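HspA (Thermosynechococcus vulcanus, PDB 6EWN) is a small heat shock protein of the HSP20 family that probably acts as a chaperone, keeping unfolding proteins from aggregating. Local coordinates at residues Glu47-Thr50 against Glu51-Met55. Numbering follows the deposited sequence.
With URE (urea), chain N.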
loop_
_atom_site.group_PDB
_atom_site.type_symbol
_atom_site.label_atom_id
_atom_site.label_comp_id
_atom_site.label_asym_id
_atom_site.label_seq_id
_atom_site.Cartn_x
_atom_site.Cartn_y
_atom_site.Cartn_z
ATOM N N GLU A 47 -17.851 -6.789 -2.826
ATOM C CA GLU A 47 -18.308 -6.681 -4.210
ATOM C C GLU A 47 -19.730 -7.243 -4.289
ATOM O O GLU A 47 -19.948 -8.450 -4.458
ATOM C CB GLU A 47 -17.349 -7.401 -5.144
ATOM C CG GLU A 47 -16.976 -8.861 -4.752
ATOM C CD GLU A 47 -16.165 -9.592 -5.865
ATOM O OE1 GLU A 47 -16.204 -9.177 -7.028
ATOM O OE2 GLU A 47 -15.439 -10.540 -5.559
ATOM N N THR A 48 -20.712 -6.343 -4.142
ATOM C CA THR A 48 -22.126 -6.714 -4.048
ATOM C C THR A 48 -22.739 -6.867 -5.440
ATOM O O THR A 48 -23.731 -6.225 -5.812
ATOM C CB THR A 48 -22.894 -5.696 -3.218
ATOM O OG1 THR A 48 -21.968 -4.942 -2.460
ATOM C CG2 THR A 48 -23.891 -6.422 -2.267
ATOM N N LYS A 49 -22.146 -7.799 -6.185
ATOM C CA LYS A 49 -22.594 -8.128 -7.530
ATOM C C LYS A 49 -24.087 -8.461 -7.486
ATOM O O LYS A 49 -24.901 -7.614 -7.103
ATOM C CB LYS A 49 -21.749 -9.286 -8.097
ATOM C CG LYS A 49 -20.215 -9.016 -8.065
ATOM C CD LYS A 49 -19.364 -10.302 -7.994
ATOM C CE LYS A 49 -18.998 -10.857 -9.362
ATOM N NZ LYS A 49 -17.886 -11.759 -9.240
ATOM N N THR A 50 -24.463 -9.691 -7.846
ATOM C CA THR A 50 -25.847 -10.132 -7.827
ATOM C C THR A 50 -26.005 -10.921 -6.541
ATOM O O THR A 50 -25.360 -11.939 -6.359
ATOM C CB THR A 50 -26.156 -10.966 -9.070
ATOM O OG1 THR A 50 -25.847 -10.199 -10.239
ATOM C CG2 THR A 50 -27.624 -11.431 -9.096
ATOM N N GLU A 51 -26.830 -10.444 -5.629
ATOM C CA GLU A 51 -26.918 -11.029 -4.299
ATOM C C GLU A 51 -27.475 -12.457 -4.293
ATOM O O GLU A 51 -27.959 -12.951 -3.268
ATOM C CB GLU A 51 -27.772 -10.105 -3.478
ATOM C CG GLU A 51 -27.439 -9.973 -2.072
ATOM C CD GLU A 51 -28.476 -9.071 -1.452
ATOM O OE1 GLU A 51 -28.543 -8.935 -0.212
ATOM O OE2 GLU A 51 -29.265 -8.530 -2.247
ATOM N N THR A 52 -27.386 -13.136 -5.428
ATOM C CA THR A 52 -27.928 -14.472 -5.608
ATOM C C THR A 52 -27.016 -15.390 -6.408
ATOM O O THR A 52 -27.218 -16.598 -6.346
ATOM C CB THR A 52 -29.293 -14.397 -6.296
ATOM O OG1 THR A 52 -29.279 -13.387 -7.302
ATOM C CG2 THR A 52 -30.404 -14.096 -5.299
ATOM N N GLU A 53 -26.004 -14.873 -7.129
ATOM C CA GLU A 53 -24.977 -15.664 -7.825
ATOM C C GLU A 53 -24.269 -16.655 -6.889
ATOM O O GLU A 53 -24.736 -16.901 -5.771
ATOM C CB GLU A 53 -23.942 -14.727 -8.490
ATOM C CG GLU A 53 -23.548 -13.636 -7.551
ATOM C CD GLU A 53 -22.260 -12.913 -7.813
ATOM O OE1 GLU A 53 -22.157 -12.141 -8.801
ATOM O OE2 GLU A 53 -21.363 -13.077 -6.965
ATOM N N GLY A 54 -23.156 -17.231 -7.332
ATOM C CA GLY A 54 -22.429 -18.200 -6.509
ATOM C C GLY A 54 -21.040 -17.754 -6.104
ATOM O O GLY A 54 -20.545 -16.723 -6.544
ATOM N N MET A 55 -20.405 -18.558 -5.250
ATOM C CA MET A 55 -19.164 -18.546 -4.503
ATOM C C MET A 55 -18.482 -20.144 -4.068
ATOM O O MET A 55 -17.525 -20.409 -3.346
ATOM C CB MET A 55 -19.354 -17.783 -3.204
ATOM C CG MET A 55 -20.568 -18.141 -2.320
ATOM S SD MET A 55 -20.764 -17.125 -0.837
ATOM C CE MET A 55 -19.305 -17.528 0.132
HETATM C C URE N . -24.505 -14.987 -3.557
HETATM O O URE N . -24.040 -14.804 -4.617
HETATM N N1 URE N . -24.700 -16.315 -3.011
HETATM N N2 URE N . -24.875 -13.827 -2.770
#
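Glu-51 follows Thr-50 into a tight surface turn, its extended chain carrying the carboxylate away. Its carbonyl O lies 3.2 Å from N2 of a bound urea. Thr-52 crosses Thr-50 at a slant, its OG1 3.1 Å from the Thr-50 CG2 methyl, which stands anti to the Thr-50 N, beside the carbonyl carbon, where it meets that hydroxyl. Glu-53 N donates to Thr-50 O over 3.1 Å, although the placing of that oxygen is less sure. With chi1 at 45°, CG sits between the Glu-53 N and carbonyl carbon, and the chain folds back across the turn. Glu-53 OE1 thereby accepts a weak, nearly straight bond from Thr-50 N (3.5 Å, 174°). The Glu-53 side chain also crosses that of Lys-49 at about a right angle, its OE1 nearing the lysine's CB, CD and CE; in this conformer, one of two modelled for Lys-49, NZ makes a long salt bridge to Glu-47 OE1. An alanine in place of Glu-53 would probably leave Thr-50 N without this weak acceptor and uncover the Lys-49 chain, while the backbone bond would remain. Thr-50 to Gly-54 line one of the urea sites seen in this crystal, at this beta turn in the long loop between strands 38-42 and 81-84 of the alpha-crystallin domain.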